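Local coordinates for GDSL-like protein (Roseburia intestinalis L1-82, PDB 6HFZ) that removes acetyl groups from acetylated beta-mannans as a two-domain carbohydrate esterase of a gut bacterium, with an SGNH (GDSL-like) hydrolase domain, at residues Asn34-Gly40 / Asp101-Phe107; Phe144-Asn150 / Met169-Tyr174. All blocks are in the same frame, centred on the assembly; numbering follows the deposited sequence.

Both contacts belong to the SGNH hydrolase domain and follow one another along the chain: contact 1 closes before contact 2 opens. Contact 1 (34-40 with 101-107) pairs two neighbouring parallel strands in the buried middle of the sheet. Contact 2 (144-150 with 169-174) joins the segments that follow strands 136-141 and 166-168, the next strands beyond 102-106 in the same sheet. Their centres lie about 21 Å apart and their nearest atoms about 7 Å, without touching. Both come near the probable Ser41-His193-Asp190 triad: Gly40 directly precedes Ser41, its nearest atom about 4 Å from an acetate ion that probably came from the crystallisation liquor but may mark the pocket, and Tyr145 lies close without contact.

Contact 1. Residues Asn34-Gly40 / Asp101-Phe107; sequences NIAFLGG and DFVIIEF
With CG anti to its carbonyl carbon (chi1 -77°), Phe107 lays its ring beneath the backbone of Gly39, whose CA sits 3.8 Å from the ring centroid in a CH-pi contact over one face. Leu38 CG meets Phe107 CE2 at 4.0 Å. On the other face of the sheet, Phe37 and Ile104 run side by side in the same direction, with CE2 of the former 3.7 Å from CD1 of the latter. Further back, Ile35 CG2 touches Phe102 CD2 obliquely, and Trp63 meets the Phe102 ring edge-to-face.

Along the middle of the pair, Ala36 N gives to Phe102 O, Ile104 N to Ala36 O, Leu38 N to Ile104 O at 2.8 Å and a nearly straight 171°, and Glu106 N to Leu38 O; the last bond, Gly40 N to Glu106 O, is weak. At the start, Asp101 OD2 accepts from Asn34 N (2.8 Å) through its anti lone pair, while OD1 forms a salt bridge with Arg26. At the far end Glu106 is held by Thr43 and Asn142. Strand axes 15° apart confirm parallel pairing, as in the central sheet of the SGNH hydrolase alpha/beta/alpha fold, whose nucleophile would follow Gly40 at a helix start.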
ATOM      1  N   ASN A  34      10.707  16.895   1.156  1.00 26.03           N
ATOM      2  CA  ASN A  34       9.619  16.089   1.646  1.00 24.80           C
ATOM      3  C   ASN A  34       9.998  14.601   1.504  1.00 22.42           C
ATOM      4  O   ASN A  34      10.242  14.141   0.422  1.00 24.55           O
ATOM      5  CB  ASN A  34       8.363  16.425   0.841  1.00 26.76           C
ATOM      6  CG  ASN A  34       7.879  17.844   1.071  1.00 27.28           C
ATOM      7  OD1 ASN A  34       7.996  18.380   2.168  1.00 27.74           O
ATOM      8  ND2 ASN A  34       7.276  18.443   0.065  1.00 28.74           N
ATOM      9  N   ILE A  35      10.064  13.904   2.632  1.00 22.23           N
ATOM     10  CA  ILE A  35      10.505  12.519   2.722  1.00 23.59           C
ATOM     11  C   ILE A  35       9.270  11.649   3.004  1.00 21.77           C
ATOM     12  O   ILE A  35       8.703  11.782   4.098  1.00 22.02           O
ATOM     13  CB  ILE A  35      11.550  12.411   3.849  1.00 24.19           C
ATOM     14  CG1 ILE A  35      12.709  13.410   3.686  1.00 23.69           C
ATOM     15  CG2 ILE A  35      12.054  10.974   3.999  1.00 23.12           C
ATOM     16  CD1 ILE A  35      13.501  13.288   2.399  1.00 22.58           C
ATOM     17  N   ALA A  36       8.877  10.777   2.052  1.00 21.02           N
ATOM     18  CA  ALA A  36       7.631  10.084   2.152  1.00 21.82           C
ATOM     19  C   ALA A  36       7.811   8.563   2.131  1.00 20.58           C
ATOM     20  O   ALA A  36       8.771   8.034   1.608  1.00 23.19           O
ATOM     21  CB  ALA A  36       6.712  10.536   1.066  1.00 19.92           C
ATOM     22  N   PHE A  37       6.777   7.902   2.635  1.00 18.58           N
ATOM     23  CA  PHE A  37       6.718   6.445   2.747  1.00 20.41           C
ATOM     24  C   PHE A  37       5.303   5.965   2.445  1.00 21.77           C
ATOM     25  O   PHE A  37       4.374   6.460   3.031  1.00 22.22           O
ATOM     26  CB  PHE A  37       7.071   6.013   4.169  1.00 20.45           C
ATOM     27  CG  PHE A  37       8.379   6.557   4.671  1.00 21.06           C
ATOM     28  CD1 PHE A  37       8.465   7.858   5.145  1.00 20.36           C
ATOM     29  CD2 PHE A  37       9.521   5.761   4.716  1.00 22.42           C
ATOM     30  CE1 PHE A  37       9.658   8.361   5.617  1.00 21.74           C
ATOM     31  CE2 PHE A  37      10.727   6.297   5.120  1.00 21.43           C
ATOM     32  CZ  PHE A  37      10.786   7.583   5.591  1.00 20.92           C
ATOM     33  N   LEU A  38       5.170   5.010   1.501  1.00 18.16           N
ATOM     34  CA  LEU A  38       3.902   4.446   1.108  1.00 18.48           C
ATOM     35  C   LEU A  38       4.017   2.924   1.264  1.00 20.41           C
ATOM     36  O   LEU A  38       4.872   2.289   0.708  1.00 21.30           O
ATOM     37  CB  LEU A  38       3.564   4.858  -0.329  1.00 20.31           C
ATOM     38  CG  LEU A  38       2.205   4.378  -0.864  1.00 21.50           C
ATOM     39  CD1 LEU A  38       1.093   5.212  -0.270  1.00 22.09           C
ATOM     40  CD2 LEU A  38       2.169   4.459  -2.389  1.00 22.71           C
ATOM     41  N   GLY A  39       3.126   2.363   2.046  1.00 18.13           N
ATOM     42  CA  GLY A  39       3.217   0.975   2.405  1.00 18.74           C
ATOM     43  C   GLY A  39       2.068   0.537   3.289  1.00 20.10           C
ATOM     44  O   GLY A  39       1.097   1.284   3.451  1.00 19.62           O
ATOM     45  N   GLY A  40       2.182  -0.701   3.823  1.00 20.26           N
ATOM     46  CA  GLY A  40       1.254  -1.349   4.777  1.00 20.44           C
ATOM     47  C   GLY A  40       1.570  -1.045   6.235  1.00 21.01           C
ATOM     48  O   GLY A  40       2.095   0.030   6.553  1.00 21.28           O
ATOM     49  N   ASP A 101       9.675  14.385  -2.359  1.00 25.09           N
ATOM     50  CA  ASP A 101      10.989  14.436  -3.032  1.00 24.78           C
ATOM     51  C   ASP A 101      11.694  13.069  -3.021  1.00 21.90           C
ATOM     52  O   ASP A 101      12.452  12.721  -3.948  1.00 22.21           O
ATOM     53  CB  ASP A 101      11.846  15.522  -2.387  1.00 24.81           C
ATOM     54  CG  ASP A 101      11.259  16.922  -2.599  1.00 27.44           C
ATOM     55  OD1 ASP A 101      11.131  17.333  -3.797  1.00 27.84           O
ATOM     56  OD2 ASP A 101      10.833  17.562  -1.574  1.00 27.15           O
ATOM     57  N   PHE A 102      11.299  12.236  -2.073  1.00 22.69           N
ATOM     58  CA  PHE A 102      11.813  10.910  -1.852  1.00 24.22           C
ATOM     59  C   PHE A 102      10.629  10.052  -1.386  1.00 21.16           C
ATOM     60  O   PHE A 102       9.869  10.505  -0.534  1.00 20.27           O
ATOM     61  CB  PHE A 102      12.899  10.969  -0.770  1.00 23.45           C
ATOM     62  CG  PHE A 102      13.388   9.629  -0.256  1.00 25.22           C
ATOM     63  CD1 PHE A 102      14.448   8.985  -0.864  1.00 25.99           C
ATOM     64  CD2 PHE A 102      12.833   9.074   0.894  1.00 25.42           C
ATOM     65  CE1 PHE A 102      14.903   7.756  -0.385  1.00 25.27           C
ATOM     66  CE2 PHE A 102      13.303   7.866   1.393  1.00 27.54           C
ATOM     67  CZ  PHE A 102      14.340   7.217   0.749  1.00 24.53           C
ATOM     68  N   VAL A 103      10.446   8.883  -2.009  1.00 22.00           N
ATOM     69  CA  VAL A 103       9.352   7.970  -1.723  1.00 22.10           C
ATOM     70  C   VAL A 103       9.934   6.559  -1.549  1.00 20.22           C
ATOM     71  O   VAL A 103      10.555   6.062  -2.478  1.00 22.03           O
ATOM     72  CB  VAL A 103       8.325   7.926  -2.879  1.00 21.64           C
ATOM     73  CG1 VAL A 103       7.224   6.905  -2.577  1.00 24.35           C
ATOM     74  CG2 VAL A 103       7.743   9.312  -3.151  1.00 22.31           C
ATOM     75  N   ILE A 104       9.710   5.975  -0.378  1.00 18.20           N
ATOM     76  CA  ILE A 104       9.858   4.515  -0.163  1.00 19.02           C
ATOM     77  C   ILE A 104       8.520   3.836  -0.431  1.00 20.01           C
ATOM     78  O   ILE A 104       7.448   4.296   0.088  1.00 18.65           O
ATOM     79  CB  ILE A 104      10.377   4.207   1.248  1.00 19.32           C
ATOM     80  CG1 ILE A 104      11.901   4.347   1.251  1.00 19.78           C
ATOM     81  CG2 ILE A 104       9.915   2.798   1.719  1.00 19.55           C
ATOM     82  CD1 ILE A 104      12.551   4.312   2.611  1.00 20.10           C
ATOM     83  N   ILE A 105       8.578   2.772  -1.232  1.00 19.05           N
ATOM     84  CA  ILE A 105       7.437   1.968  -1.502  1.00 19.63           C
ATOM     85  C   ILE A 105       7.637   0.592  -0.850  1.00 20.67           C
ATOM     86  O   ILE A 105       8.614  -0.076  -1.113  1.00 20.57           O
ATOM     87  CB  ILE A 105       7.187   1.850  -3.010  1.00 21.75           C
ATOM     88  CG1 ILE A 105       6.852   3.189  -3.658  1.00 21.33           C
ATOM     89  CG2 ILE A 105       6.097   0.828  -3.264  1.00 20.28           C
ATOM     90  CD1 ILE A 105       6.751   3.124  -5.129  1.00 24.06           C
ATOM     91  N   GLU A 106       6.689   0.166  -0.011  1.00 19.21           N
ATOM     92  CA  GLU A 106       6.898  -0.965   0.886  1.00 19.95           C
ATOM     93  C   GLU A 106       5.618  -1.804   0.970  1.00 19.54           C
ATOM     94  O   GLU A 106       4.775  -1.576   1.868  1.00 18.58           O
ATOM     95  CB  GLU A 106       7.303  -0.389   2.244  1.00 22.65           C
ATOM     96  CG  GLU A 106       7.732  -1.386   3.302  1.00 23.24           C
ATOM     97  CD  GLU A 106       6.636  -2.164   3.998  1.00 24.07           C
ATOM     98  OE1 GLU A 106       6.606  -3.418   3.787  1.00 23.70           O
ATOM     99  OE2 GLU A 106       5.775  -1.534   4.700  1.00 23.16           O
ATOM    100  N   PHE A 107       5.485  -2.767   0.043  1.00 18.05           N
ATOM    101  CA  PHE A 107       4.275  -3.590  -0.067  1.00 18.71           C
ATOM    102  C   PHE A 107       4.609  -5.086  -0.213  1.00 18.84           C
ATOM    103  O   PHE A 107       3.735  -5.888  -0.516  1.00 17.89           O
ATOM    104  CB  PHE A 107       3.400  -3.132  -1.243  1.00 18.74           C
ATOM    105  CG  PHE A 107       2.602  -1.882  -0.987  1.00 18.44           C
ATOM    106  CD1 PHE A 107       1.622  -1.856   0.013  1.00 18.85           C
ATOM    107  CD2 PHE A 107       2.859  -0.717  -1.686  1.00 19.51           C
ATOM    108  CE1 PHE A 107       0.852  -0.716   0.228  1.00 20.29           C
ATOM    109  CE2 PHE A 107       2.153   0.449  -1.390  1.00 20.67           C
ATOM    110  CZ  PHE A 107       1.124   0.435  -0.476  1.00 19.14           C
TER

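Contact 2. Residues Phe144-Asn150 / Met169-Tyr174; sequences FYNNGAN and MQSTIY
Gly148 CA rests over one face of the Tyr174 ring, 3.5 Å from its centroid and close to the normal, a CH-pi contact between the loop after strand 136-141 and the start of helix 173-178, at the C-terminal ends of parallel strands in the SGNH hydrolase fold. A side chain at Gly148 would run into the ring, and at these backbone angles a CB would also press on the carbonyl O of Asn147. Beside this contact, Gln170 stretches out with CG anti to the backbone N and chi2 extended, and NE2 gives a 2.8 Å hydrogen bond to Gly148 O at 160°, arriving in the carbonyl plane. The Asn150 amide packs on that of Gln170, their planes 42° apart; its own bonds go elsewhere, OD1 to Gln152 N and ND2 to Asn142 O. Replacing Gln170 with alanine removes the amide, which would probably leave Gly148 O without this donor and the 144-150 loop less firmly held against Tyr174.

On the more buried side, Tyr145 CE1 and OH lie against Ile173 CG2, CE1 at 3.5 Å, while Leu201 and Val202 back Ile173. A second shell fixes the loops: Asn184 ND2 binds Tyr145 O, Gly148 N bonds to Phe144 O, and Tyr174 N reaches back to Met169 O. Asn147 forms an Asx turn, OD1 accepting from Ala149 N at 3.0 Å, with the donor 49° out of the carbonyl plane.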
ATOM      1  N   PHE A 144       8.431 -12.253   5.703  1.00 17.75           N
ATOM      2  CA  PHE A 144       7.790 -13.044   6.725  1.00 18.74           C
ATOM      3  C   PHE A 144       8.875 -13.861   7.449  1.00 19.65           C
ATOM      4  O   PHE A 144       9.640 -14.550   6.790  1.00 19.70           O
ATOM      5  CB  PHE A 144       6.768 -13.981   6.075  1.00 20.12           C
ATOM      6  CG  PHE A 144       5.450 -13.338   5.759  1.00 20.85           C
ATOM      7  CD1 PHE A 144       4.457 -13.304   6.725  1.00 23.12           C
ATOM      8  CD2 PHE A 144       5.222 -12.740   4.534  1.00 20.66           C
ATOM      9  CE1 PHE A 144       3.229 -12.736   6.446  1.00 24.52           C
ATOM     10  CE2 PHE A 144       3.995 -12.151   4.267  1.00 23.47           C
ATOM     11  CZ  PHE A 144       3.014 -12.145   5.225  1.00 21.26           C
ATOM     12  N   TYR A 145       8.914 -13.818   8.794  1.00 18.23           N
ATOM     13  CA  TYR A 145       9.990 -14.501   9.555  1.00 19.15           C
ATOM     14  C   TYR A 145       9.631 -15.960   9.902  1.00 21.13           C
ATOM     15  O   TYR A 145      10.501 -16.709  10.416  1.00 20.71           O
ATOM     16  CB  TYR A 145      10.406 -13.661  10.763  1.00 20.49           C
ATOM     17  CG  TYR A 145      11.076 -12.378  10.369  1.00 18.86           C
ATOM     18  CD1 TYR A 145      12.369 -12.378   9.890  1.00 19.19           C
ATOM     19  CD2 TYR A 145      10.369 -11.184  10.310  1.00 21.45           C
ATOM     20  CE1 TYR A 145      12.992 -11.209   9.461  1.00 19.92           C
ATOM     21  CE2 TYR A 145      10.961 -10.024   9.847  1.00 19.58           C
ATOM     22  CZ  TYR A 145      12.279 -10.032   9.416  1.00 21.98           C
ATOM     23  OH  TYR A 145      12.882  -8.880   8.956  1.00 20.67           O
ATOM     24  N   ASN A 146       8.376 -16.346   9.692  1.00 20.85           N
ATOM     25  CA  ASN A 146       7.960 -17.718   9.951  1.00 20.83           C
ATOM     26  C   ASN A 146       8.487 -18.663   8.862  1.00 21.34           C
ATOM     27  O   ASN A 146       8.795 -19.833   9.176  1.00 20.29           O
ATOM     28  CB  ASN A 146       6.450 -17.887  10.028  1.00 21.68           C
ATOM     29  CG  ASN A 146       5.735 -17.309   8.833  1.00 22.64           C
ATOM     30  OD1 ASN A 146       5.950 -16.158   8.498  1.00 27.83           O
ATOM     31  ND2 ASN A 146       4.872 -18.082   8.186  1.00 28.48           N
ATOM     32  N   ASN A 147       8.589 -18.166   7.628  1.00 17.97           N
ATOM     33  CA  ASN A 147       8.969 -19.033   6.483  1.00 18.96           C
ATOM     34  C   ASN A 147       9.914 -18.394   5.458  1.00 19.74           C
ATOM     35  O   ASN A 147      10.226 -19.064   4.458  1.00 19.37           O
ATOM     36  CB  ASN A 147       7.697 -19.556   5.807  1.00 17.49           C
ATOM     37  CG  ASN A 147       6.874 -18.444   5.222  1.00 18.35           C
ATOM     38  OD1 ASN A 147       7.295 -17.297   5.236  1.00 21.36           O
ATOM     39  ND2 ASN A 147       5.701 -18.770   4.733  1.00 25.45           N
ATOM     40  N   GLY A 148      10.321 -17.122   5.604  1.00 17.81           N
ATOM     41  CA  GLY A 148      11.218 -16.504   4.647  1.00 18.53           C
ATOM     42  C   GLY A 148      10.525 -15.880   3.432  1.00 18.37           C
ATOM     43  O   GLY A 148      11.208 -15.484   2.517  1.00 19.22           O
ATOM     44  N   ALA A 149       9.191 -15.870   3.387  1.00 17.03           N
ATOM     45  CA  ALA A 149       8.427 -15.504   2.156  1.00 19.26           C
ATOM     46  C   ALA A 149       8.335 -13.989   1.989  1.00 18.22           C
ATOM     47  O   ALA A 149       8.219 -13.253   2.952  1.00 17.62           O
ATOM     48  CB  ALA A 149       7.029 -16.079   2.186  1.00 20.42           C
ATOM     49  N   ASN A 150       8.232 -13.560   0.719  1.00 18.52           N
ATOM     50  CA  ASN A 150       7.722 -12.226   0.395  1.00 19.99           C
ATOM     51  C   ASN A 150       7.361 -12.188  -1.096  1.00 18.71           C
ATOM     52  O   ASN A 150       7.460 -13.200  -1.766  1.00 19.24           O
ATOM     53  CB  ASN A 150       8.705 -11.122   0.800  1.00 18.05           C
ATOM     54  CG  ASN A 150       9.960 -11.085  -0.053  1.00 19.90           C
ATOM     55  OD1 ASN A 150      10.018 -11.727  -1.106  1.00 16.97           O
ATOM     56  ND2 ASN A 150      10.985 -10.366   0.402  1.00 19.08           N
HETATM   57  N   MSE A 169      15.029  -7.219   3.300  1.00 17.25           N
HETATM   58  CA  MSE A 169      15.229  -7.912   4.573  1.00 17.65           C
HETATM   59  C   MSE A 169      15.311  -9.428   4.394  1.00 17.78           C
HETATM   60  O   MSE A 169      15.790 -10.146   5.277  1.00 18.37           O
HETATM   61  CB  MSE A 169      14.121  -7.564   5.574  1.00 16.79           C
HETATM   62  CG  MSE A 169      13.801  -6.059   5.586  1.00 19.17           C
HETATM   63 SE   MSE A 169      15.420  -4.984   5.941  1.00 21.95          SE
HETATM   64  CE  MSE A 169      15.107  -3.669   4.541  1.00 22.57           C
ATOM     65  N   GLN A 170      14.861  -9.918   3.234  1.00 17.50           N
ATOM     66  CA  GLN A 170      14.847 -11.357   2.964  1.00 17.55           C
ATOM     67  C   GLN A 170      16.276 -11.912   2.874  1.00 20.05           C
ATOM     68  O   GLN A 170      16.495 -13.088   3.191  1.00 19.50           O
ATOM     69  CB  GLN A 170      14.061 -11.623   1.681  1.00 18.19           C
ATOM     70  CG  GLN A 170      13.761 -13.071   1.329  1.00 17.27           C
ATOM     71  CD  GLN A 170      12.889 -13.252   0.106  1.00 19.15           C
ATOM     72  OE1 GLN A 170      13.254 -12.813  -0.982  1.00 19.08           O
ATOM     73  NE2 GLN A 170      11.771 -13.976   0.228  1.00 18.58           N
ATOM     74  N   SER A 171      17.191 -11.092   2.380  1.00 19.82           N
ATOM     75  CA  SER A 171      18.621 -11.427   2.171  1.00 20.51           C
ATOM     76  C   SER A 171      19.561 -10.834   3.232  1.00 21.71           C
ATOM     77  O   SER A 171      20.816 -10.956   3.080  1.00 22.52           O
ATOM     78  CB  SER A 171      19.013 -11.006   0.788  1.00 21.91           C
ATOM     79  OG  SER A 171      18.677  -9.654   0.576  1.00 20.67           O
ATOM     80  N   THR A 172      19.017 -10.242   4.316  1.00 19.13           N
ATOM     81  CA  THR A 172      19.834  -9.659   5.378  1.00 19.61           C
ATOM     82  C   THR A 172      19.402 -10.131   6.778  1.00 18.92           C
ATOM     83  O   THR A 172      20.208 -10.778   7.464  1.00 19.71           O
ATOM     84  CB  THR A 172      19.780  -8.140   5.342  1.00 18.89           C
ATOM     85  OG1 THR A 172      18.400  -7.757   5.258  1.00 19.82           O
ATOM     86  CG2 THR A 172      20.584  -7.569   4.205  1.00 20.86           C
ATOM     87  N   ILE A 173      18.176  -9.815   7.208  1.00 17.92           N
ATOM     88  CA  ILE A 173      17.688 -10.188   8.543  1.00 17.73           C
ATOM     89  C   ILE A 173      17.288 -11.675   8.606  1.00 17.81           C
ATOM     90  O   ILE A 173      17.638 -12.397   9.532  1.00 21.19           O
ATOM     91  CB  ILE A 173      16.522  -9.280   8.967  1.00 18.79           C
ATOM     92  CG1 ILE A 173      16.923  -7.799   8.899  1.00 21.85           C
ATOM     93  CG2 ILE A 173      16.043  -9.660  10.348  1.00 21.57           C
ATOM     94  CD1 ILE A 173      15.823  -6.869   9.389  1.00 22.57           C
ATOM     95  N   TYR A 174      16.465 -12.108   7.656  1.00 18.60           N
ATOM     96  CA  TYR A 174      15.949 -13.500   7.651  1.00 17.75           C
ATOM     97  C   TYR A 174      17.099 -14.497   7.701  1.00 18.22           C
ATOM     98  O   TYR A 174      16.998 -15.453   8.467  1.00 20.10           O
ATOM     99  CB  TYR A 174      14.980 -13.770   6.496  1.00 17.55           C
ATOM    100  CG  TYR A 174      14.566 -15.212   6.395  1.00 17.66           C
ATOM    101  CD1 TYR A 174      13.681 -15.819   7.284  1.00 20.38           C
ATOM    102  CD2 TYR A 174      15.160 -16.005   5.430  1.00 18.83           C
ATOM    103  CE1 TYR A 174      13.407 -17.186   7.201  1.00 19.46           C
ATOM    104  CE2 TYR A 174      14.860 -17.345   5.301  1.00 22.18           C
ATOM    105  CZ  TYR A 174      13.965 -17.946   6.177  1.00 20.66           C
ATOM    106  OH  TYR A 174      13.698 -19.300   6.026  1.00 23.16           O
TER